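Local coordinates for protein putative fimbrial subunit (Corynebacterium diphtheriae, PDB 4HSQ) that serves as the major pilin SpaD, probably the repeating subunit of a cell-surface pilus shaft, with this chain comprising its domains D2 and D3, at residues 40-45 against 132-137; 54-59 against 69-74; 74-77 against 82-85. One frame throughout, in Å; residues are numbered along the deposited sequence.

Contact 1 (40-45 against 132-137); sequences AFRFED and DKEVKN
Arg42 and Glu134 meet above a backbone that never pairs: strands 41-46 and 134-138 each run antiparallel to strand 117-127, one along either edge of it, so they are roughly parallel to each other with a strand between them. Side chains and one water span this gap. Arg42 holds CG over its own backbone (chi1 73°) and then runs straight to NE, which raises the guanidinium over the sheet. Glu134 arrives across it with an extended chain, and the carboxylate plane is turned 65° from the guanidinium plane. The direct link is a long salt bridge, Arg42 NH1 to Glu134 OE2 at 3.6 Å, with the oxygen at the guanidinium edge. A water strengthens the join: it accepts from Arg42 NH2 at 2.8 Å and donates to Glu134 OE1 at 2.6 Å. The rotation of the guanidinium is set from its other end, where Arg42 NE gives a nearly straight (168°) bond of 2.7 Å to Glu44 OE2, two residues along the same strand; a weak bond from NH2 supports it. Glu44 OE1 in turn forms a salt bridge with Lys82 on strand 82-87. Phe41 and Phe43 point to the opposite face of the strand and pack on Met101 of strand 100-109, with Phe41 CE1 over the Phe43 ring. The result is a water-assisted salt-bridge network laid across a middle strand, on the solvent face of a beta sheet whose other face joins the hydrophobic core of this chain's first domain, of the Sgo0707 N2 family.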
loop_
_atom_site.group_PDB
_atom_site.type_symbol
_atom_site.label_atom_id
_atom_site.label_comp_id
_atom_site.label_asym_id
_atom_site.label_seq_id
_atom_site.Cartn_x
_atom_site.Cartn_y
_atom_site.Cartn_z
ATOM N N ALA A 40 27.415 -7.275 -16.674
ATOM C CA ALA A 40 26.364 -6.309 -16.339
ATOM C C ALA A 40 25.120 -7.016 -15.851
ATOM O O ALA A 40 24.726 -8.040 -16.390
ATOM C CB ALA A 40 26.027 -5.423 -17.537
ATOM N N PHE A 41 24.502 -6.468 -14.810
ATOM C CA PHE A 41 23.245 -6.961 -14.260
ATOM C C PHE A 41 22.576 -5.820 -13.529
ATOM O O PHE A 41 23.210 -5.196 -12.681
ATOM C CB PHE A 41 23.461 -8.148 -13.296
ATOM C CG PHE A 41 22.183 -8.877 -12.959
ATOM C CD1 PHE A 41 21.299 -8.368 -12.012
ATOM C CD2 PHE A 41 21.841 -10.051 -13.613
ATOM C CE1 PHE A 41 20.096 -9.017 -11.733
ATOM C CE2 PHE A 41 20.635 -10.702 -13.333
ATOM C CZ PHE A 41 19.774 -10.181 -12.392
ATOM N N ARG A 42 21.310 -5.541 -13.840
ATOM C CA ARG A 42 20.569 -4.511 -13.116
ATOM C C ARG A 42 19.073 -4.839 -13.039
ATOM O O ARG A 42 18.555 -5.629 -13.826
ATOM C CB ARG A 42 20.790 -3.106 -13.720
ATOM C CG ARG A 42 20.090 -2.844 -15.073
ATOM C CD ARG A 42 20.550 -1.517 -15.649
ATOM N NE ARG A 42 19.763 -1.131 -16.826
ATOM C CZ ARG A 42 20.132 -1.350 -18.085
ATOM N NH1 ARG A 42 21.271 -1.980 -18.351
ATOM N NH2 ARG A 42 19.361 -0.951 -19.087
ATOM N N PHE A 43 18.404 -4.254 -12.042
ATOM C CA PHE A 43 16.961 -4.305 -11.893
ATOM C C PHE A 43 16.446 -2.953 -12.207
ATOM O O PHE A 43 17.026 -1.973 -11.748
ATOM C CB PHE A 43 16.542 -4.673 -10.443
ATOM C CG PHE A 43 17.182 -5.882 -9.823
ATOM C CD1 PHE A 43 16.475 -7.072 -9.694
ATOM C CD2 PHE A 43 18.463 -5.808 -9.270
ATOM C CE1 PHE A 43 17.047 -8.184 -9.059
ATOM C CE2 PHE A 43 19.031 -6.918 -8.623
ATOM C CZ PHE A 43 18.310 -8.092 -8.509
ATOM N N GLU A 44 15.313 -2.872 -12.916
ATOM C CA GLU A 44 14.665 -1.601 -13.208
ATOM C C GLU A 44 13.224 -1.712 -12.823
ATOM O O GLU A 44 12.635 -2.766 -13.018
ATOM C CB GLU A 44 14.817 -1.209 -14.689
ATOM C CG GLU A 44 16.210 -0.682 -14.969
ATOM C CD GLU A 44 16.406 0.015 -16.297
ATOM O OE1 GLU A 44 15.407 0.211 -17.023
ATOM O OE2 GLU A 44 17.567 0.356 -16.615
ATOM N N ASP A 45 12.662 -0.656 -12.232
ATOM C CA ASP A 45 11.265 -0.685 -11.822
ATOM C C ASP A 45 10.679 0.711 -11.872
ATOM O O ASP A 45 11.103 1.601 -11.114
ATOM C CB ASP A 45 11.134 -1.293 -10.404
ATOM C CG ASP A 45 9.707 -1.649 -10.006
ATOM O OD1 ASP A 45 8.795 -0.868 -10.321
ATOM O OD2 ASP A 45 9.530 -2.619 -9.231
ATOM N N ASP A 132 27.390 -12.062 -25.233
ATOM C CA ASP A 132 27.605 -10.616 -25.004
ATOM C C ASP A 132 26.373 -9.789 -25.439
ATOM O O ASP A 132 26.455 -8.565 -25.548
ATOM C CB ASP A 132 28.903 -10.092 -25.667
ATOM C CG ASP A 132 30.175 -10.517 -24.956
ATOM O OD1 ASP A 132 30.315 -10.207 -23.749
ATOM O OD2 ASP A 132 31.052 -11.118 -25.615
ATOM N N LYS A 133 25.224 -10.461 -25.623
ATOM C CA LYS A 133 23.956 -9.851 -25.987
ATOM C C LYS A 133 23.232 -9.375 -24.720
ATOM O O LYS A 133 23.338 -10.031 -23.680
ATOM C CB LYS A 133 23.074 -10.858 -26.761
ATOM C CG LYS A 133 23.610 -11.184 -28.158
ATOM C CD LYS A 133 22.927 -12.382 -28.779
ATOM C CE LYS A 133 23.258 -12.510 -30.255
ATOM N NZ LYS A 133 22.518 -11.516 -31.088
ATOM N N GLU A 134 22.511 -8.236 -24.810
ATOM C CA GLU A 134 21.734 -7.727 -23.685
ATOM C C GLU A 134 20.409 -8.480 -23.657
ATOM O O GLU A 134 19.759 -8.603 -24.694
ATOM C CB GLU A 134 21.527 -6.206 -23.778
ATOM C CG GLU A 134 21.053 -5.599 -22.470
ATOM C CD GLU A 134 20.978 -4.085 -22.412
ATOM O OE1 GLU A 134 20.114 -3.507 -23.109
ATOM O OE2 GLU A 134 21.705 -3.485 -21.585
ATOM N N VAL A 135 20.027 -9.003 -22.473
ATOM C CA VAL A 135 18.782 -9.754 -22.252
ATOM C C VAL A 135 17.909 -8.941 -21.299
ATOM O O VAL A 135 18.426 -8.394 -20.320
ATOM C CB VAL A 135 19.061 -11.185 -21.712
ATOM C CG1 VAL A 135 17.766 -11.914 -21.339
ATOM C CG2 VAL A 135 19.869 -12.014 -22.714
ATOM N N LYS A 136 16.602 -8.837 -21.603
ATOM C CA LYS A 136 15.653 -8.120 -20.771
ATOM C C LYS A 136 14.479 -9.051 -20.439
ATOM O O LYS A 136 13.736 -9.480 -21.332
ATOM C CB LYS A 136 15.196 -6.806 -21.438
ATOM C CG LYS A 136 14.218 -5.996 -20.590
ATOM C CD LYS A 136 13.304 -5.140 -21.458
ATOM C CE LYS A 136 12.762 -3.941 -20.719
ATOM N NZ LYS A 136 13.669 -2.769 -20.827
ATOM N N ASN A 137 14.346 -9.396 -19.148
ATOM C CA ASN A 137 13.271 -10.257 -18.655
ATOM C C ASN A 137 12.358 -9.446 -17.767
ATOM O O ASN A 137 12.844 -8.738 -16.886
ATOM C CB ASN A 137 13.830 -11.448 -17.911
ATOM C CG ASN A 137 14.605 -12.372 -18.801
ATOM O OD1 ASN A 137 14.271 -12.555 -19.969
ATOM N ND2 ASN A 137 15.637 -12.982 -18.266
HETATM O O HOH W 1 19.677 -1.306 -21.827
#

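Contact 2 (54-59 against 69-74)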
loop_
_atom_site.group_PDB
_atom_site.type_symbol
_atom_site.label_atom_id
_atom_site.label_comp_id
_atom_site.label_asym_id
_atom_site.label_seq_id
_atom_site.Cartn_x
_atom_site.Cartn_y
_atom_site.Cartn_z
ATOM N N GLN A 54 11.635 4.401 -0.560
ATOM C CA GLN A 54 12.294 4.592 0.737
ATOM C C GLN A 54 13.755 4.152 0.666
ATOM O O GLN A 54 14.662 4.978 0.814
ATOM C CB GLN A 54 11.577 3.807 1.858
ATOM C CG GLN A 54 10.078 4.136 2.004
ATOM C CD GLN A 54 9.836 5.596 2.273
ATOM O OE1 GLN A 54 9.275 6.343 1.458
ATOM N NE2 GLN A 54 10.258 6.032 3.404
ATOM N N LYS A 55 13.977 2.843 0.431
ATOM C CA LYS A 55 15.324 2.267 0.426
ATOM C C LYS A 55 15.305 0.859 -0.079
ATOM O O LYS A 55 14.264 0.194 -0.061
ATOM C CB LYS A 55 15.910 2.261 1.881
ATOM C CG LYS A 55 15.102 1.408 2.896
ATOM C CD LYS A 55 15.797 1.254 4.253
ATOM C CE LYS A 55 14.929 0.460 5.219
ATOM N NZ LYS A 55 13.860 1.292 5.854
ATOM N N VAL A 56 16.492 0.372 -0.467
ATOM C CA VAL A 56 16.699 -1.030 -0.784
ATOM C C VAL A 56 16.905 -1.687 0.567
ATOM O O VAL A 56 17.609 -1.104 1.399
ATOM C CB VAL A 56 17.917 -1.220 -1.743
ATOM C CG1 VAL A 56 18.334 -2.701 -1.848
ATOM C CG2 VAL A 56 17.631 -0.624 -3.129
ATOM N N THR A 57 16.266 -2.827 0.826
ATOM C CA THR A 57 16.431 -3.523 2.114
ATOM C C THR A 57 17.357 -4.726 1.922
ATOM O O THR A 57 18.088 -5.101 2.847
ATOM C CB THR A 57 15.079 -3.947 2.714
ATOM O OG1 THR A 57 14.476 -4.872 1.844
ATOM C CG2 THR A 57 14.123 -2.785 2.932
ATOM N N GLU A 58 17.343 -5.331 0.724
ATOM C CA GLU A 58 18.235 -6.470 0.481
ATOM C C GLU A 58 18.470 -6.711 -0.984
ATOM O O GLU A 58 17.550 -6.610 -1.788
ATOM C CB GLU A 58 17.660 -7.765 1.117
ATOM C CG GLU A 58 18.514 -9.002 0.902
ATOM C CD GLU A 58 17.822 -10.225 1.460
ATOM O OE1 GLU A 58 16.904 -10.745 0.788
ATOM O OE2 GLU A 58 18.153 -10.621 2.599
ATOM N N VAL A 59 19.721 -7.036 -1.316
ATOM C CA VAL A 59 20.160 -7.500 -2.631
ATOM C C VAL A 59 20.894 -8.814 -2.361
ATOM O O VAL A 59 21.834 -8.826 -1.567
ATOM C CB VAL A 59 21.027 -6.510 -3.455
ATOM C CG1 VAL A 59 21.299 -7.095 -4.826
ATOM C CG2 VAL A 59 20.341 -5.154 -3.605
ATOM N N SER A 69 28.385 -1.525 -1.467
ATOM C CA SER A 69 29.437 -1.326 -2.466
ATOM C C SER A 69 29.202 -2.226 -3.686
ATOM O O SER A 69 29.822 -2.014 -4.731
ATOM C CB SER A 69 30.819 -1.615 -1.878
ATOM O OG SER A 69 31.137 -0.605 -0.933
ATOM N N ASP A 70 28.298 -3.220 -3.547
ATOM C CA ASP A 70 28.017 -4.219 -4.579
ATOM C C ASP A 70 26.967 -3.769 -5.588
ATOM O O ASP A 70 26.773 -4.445 -6.606
ATOM C CB ASP A 70 27.605 -5.545 -3.938
ATOM C CG ASP A 70 28.705 -6.185 -3.107
ATOM O OD1 ASP A 70 29.890 -6.080 -3.499
ATOM O OD2 ASP A 70 28.380 -6.821 -2.093
ATOM N N TYR A 71 26.304 -2.635 -5.338
ATOM C CA TYR A 71 25.293 -2.139 -6.253
ATOM C C TYR A 71 25.155 -0.617 -6.136
ATOM O O TYR A 71 25.566 -0.029 -5.135
ATOM C CB TYR A 71 23.923 -2.828 -6.012
ATOM C CG TYR A 71 23.340 -2.607 -4.622
ATOM C CD1 TYR A 71 22.534 -1.501 -4.346
ATOM C CD2 TYR A 71 23.577 -3.516 -3.592
ATOM C CE1 TYR A 71 22.006 -1.288 -3.069
ATOM C CE2 TYR A 71 23.047 -3.318 -2.312
ATOM C CZ TYR A 71 22.251 -2.208 -2.061
ATOM O OH TYR A 71 21.704 -2.002 -0.817
ATOM N N THR A 72 24.582 0.011 -7.152
ATOM C CA THR A 72 24.286 1.439 -7.026
ATOM C C THR A 72 22.779 1.537 -7.052
ATOM O O THR A 72 22.117 0.651 -7.608
ATOM C CB THR A 72 24.939 2.303 -8.114
ATOM O OG1 THR A 72 24.360 1.968 -9.368
ATOM C CG2 THR A 72 26.457 2.190 -8.164
ATOM N N VAL A 73 22.243 2.592 -6.439
ATOM C CA VAL A 73 20.816 2.919 -6.455
ATOM C C VAL A 73 20.716 4.296 -7.037
ATOM O O VAL A 73 21.447 5.191 -6.601
ATOM C CB VAL A 73 20.143 2.860 -5.048
ATOM C CG1 VAL A 73 18.610 2.892 -5.173
ATOM C CG2 VAL A 73 20.570 1.625 -4.271
ATOM N N ASN A 74 19.809 4.512 -7.970
ATOM C CA ASN A 74 19.627 5.881 -8.477
ATOM C C ASN A 74 18.693 6.634 -7.477
ATOM O O ASN A 74 18.428 6.140 -6.370
ATOM C CB ASN A 74 19.047 5.820 -9.917
ATOM C CG ASN A 74 17.594 5.379 -9.980
ATOM O OD1 ASN A 74 17.079 4.656 -9.106
ATOM N ND2 ASN A 74 16.875 5.887 -10.963
#
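Val59 and Tyr71 form the tight end of this contact. Val59 CG2 sits over one face of the Tyr71 ring, 3.7 Å from its centroid and 19° off the normal, a CH-pi contact displaced toward the CD2-CE2 edge of the ring. A chi1 of 61° turns the Tyr71 ring inward and carries the hydroxyl across to strand 51-61. There Val56 CG1 approaches obliquely, 3.6 Å from Tyr71 OH, on the same side of the ring as Val59 CG2. Both valines can point inward although they are three residues apart, because Thr57 and Glu58 form a classic beta bulge opposite Thr104 that interrupts the alternation of sides. A second such bulge, Gln54 and Lys55 opposite Glu106, lies just before. Toward Asn74 the packing thins: Val56 CG2 meets Val73 CG2 at 3.9 Å, their methyls brushing as the two side chains slide past each other, and both valines are partly exposed. Val73 CG2 also lies in the plane of the Tyr71 ring, at its edge. Thr57 and Glu58 point away from strand 71-73, while exposed Thr72 lies on the outer side of its own strand. No hydrogen bond joins the segments, and strands 51-61 and 71-73 run nearly antiparallel (159°) with axes 9.4 Å apart. Such apolar packing between strands of separate sheets is that of a beta sandwich, here two sheets closing over their shared core.

Contact 3 (74-77 against 82-85)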
loop_
_atom_site.group_PDB
_atom_site.type_symbol
_atom_site.label_atom_id
_atom_site.label_comp_id
_atom_site.label_asym_id
_atom_site.label_seq_id
_atom_site.Cartn_x
_atom_site.Cartn_y
_atom_site.Cartn_z
ATOM N N ASN A 74 19.809 4.512 -7.970
ATOM C CA ASN A 74 19.627 5.881 -8.477
ATOM C C ASN A 74 18.693 6.634 -7.477
ATOM O O ASN A 74 18.428 6.140 -6.370
ATOM C CB ASN A 74 19.047 5.820 -9.917
ATOM C CG ASN A 74 17.594 5.379 -9.980
ATOM O OD1 ASN A 74 17.079 4.656 -9.106
ATOM N ND2 ASN A 74 16.875 5.887 -10.963
ATOM N N ASP A 75 18.175 7.788 -7.875
ATOM C CA ASP A 75 17.202 8.546 -7.081
ATOM C C ASP A 75 15.896 8.565 -7.889
ATOM O O ASP A 75 15.805 9.353 -8.836
ATOM C CB ASP A 75 17.705 9.972 -6.760
ATOM C CG ASP A 75 16.731 10.822 -5.935
ATOM O OD1 ASP A 75 15.863 10.241 -5.242
ATOM O OD2 ASP A 75 16.849 12.051 -5.965
ATOM N N PRO A 76 14.902 7.674 -7.597
ATOM C CA PRO A 76 13.672 7.650 -8.413
ATOM C C PRO A 76 12.995 9.020 -8.543
ATOM O O PRO A 76 12.546 9.334 -9.636
ATOM C CB PRO A 76 12.790 6.640 -7.677
ATOM C CG PRO A 76 13.801 5.665 -7.122
ATOM C CD PRO A 76 14.865 6.615 -6.570
ATOM N N ALA A 77 12.993 9.853 -7.491
ATOM C CA ALA A 77 12.384 11.190 -7.545
ATOM C C ALA A 77 12.912 12.045 -8.738
ATOM O O ALA A 77 12.144 12.835 -9.283
ATOM C CB ALA A 77 12.608 11.936 -6.236
ATOM N N LYS A 82 11.454 6.152 -11.645
ATOM C CA LYS A 82 11.996 4.859 -12.043
ATOM C C LYS A 82 13.147 4.512 -11.091
ATOM O O LYS A 82 14.056 5.320 -10.897
ATOM C CB LYS A 82 12.464 4.851 -13.517
ATOM C CG LYS A 82 12.882 3.448 -13.977
ATOM C CD LYS A 82 13.161 3.370 -15.467
ATOM C CE LYS A 82 14.618 3.528 -15.811
ATOM N NZ LYS A 82 14.880 3.122 -17.217
ATOM N N LEU A 83 13.086 3.324 -10.478
ATOM C CA LEU A 83 14.150 2.799 -9.618
ATOM C C LEU A 83 15.103 1.950 -10.459
ATOM O O LEU A 83 14.652 1.106 -11.234
ATOM C CB LEU A 83 13.566 1.925 -8.472
ATOM C CG LEU A 83 14.596 1.195 -7.576
ATOM C CD1 LEU A 83 15.400 2.199 -6.764
ATOM C CD2 LEU A 83 13.887 0.189 -6.631
ATOM N N VAL A 84 16.413 2.165 -10.310
ATOM C CA VAL A 84 17.414 1.350 -11.012
ATOM C C VAL A 84 18.433 0.890 -9.975
ATOM O O VAL A 84 19.063 1.728 -9.337
ATOM C CB VAL A 84 18.106 2.100 -12.197
ATOM C CG1 VAL A 84 19.065 1.168 -12.933
ATOM C CG2 VAL A 84 17.082 2.676 -13.175
ATOM N N VAL A 85 18.585 -0.424 -9.817
ATOM C CA VAL A 85 19.564 -1.029 -8.902
ATOM C C VAL A 85 20.550 -1.758 -9.785
ATOM O O VAL A 85 20.168 -2.728 -10.430
ATOM C CB VAL A 85 18.905 -1.953 -7.842
ATOM C CG1 VAL A 85 19.973 -2.559 -6.933
ATOM C CG2 VAL A 85 17.858 -1.183 -7.033
#
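Asn74 lays its side-chain amide alongside the backbone of strand 82-87, much as a further pairing residue would, OD1 and ND2 mimicking a backbone C=O and N-H. Its backbone N donates to Val84 O at 3.2 Å, a backbone-to-backbone bond. With CG held between the backbone N and carbonyl carbon (chi1 72°), the amide then continues back along the strand toward Lys82: OD1 accepts from Val84 N at 2.8 Å, and ND2 donates to Lys82 O at 2.9 Å. The two bonds differ in geometry. ND2 points almost straight at its acceptor (173°), within its own amide plane, whereas Val84 N sits well above the plane of the Asn74 carbonyl. ND2 has a further acceptor in Asp79 OD2, which helps fix the amide. Beyond it, Pro76 leans on the same strand: its CA meets Lys82 O at 3.4 Å in a CA-H...O contact, and its CG packs against Leu83 CD1 at 3.8 Å. Lys82 directs its side chain away, to Glu44. This turn connects strand 71-73 to strand 82-87, whose other edge pairs with strand 41-46; Pro76 and Leu83 both rest on Phe53 of strand 51-61, in the opposing sheet.

In the fold
All three contacts lie in the first domain of the chain, away from the calcium site, and their centres are about 16 Å (1 to 2), 15 Å (1 to 3) and 10 Å (2 to 3) apart. Contacts 2 and 3 are nested within the long loop closed by contact 1, and they share Asn74. Strand 82-87 links them physically: it pairs with 41-46 on one edge and 71-73 on the other, and Val85 packs on both Tyr71 and Val56. Contact 1 thus ties strands together on the sheet's outer face, contact 2 closes the sandwich against 51-61, and contact 3 finishes the hairpin at the sheet's edge.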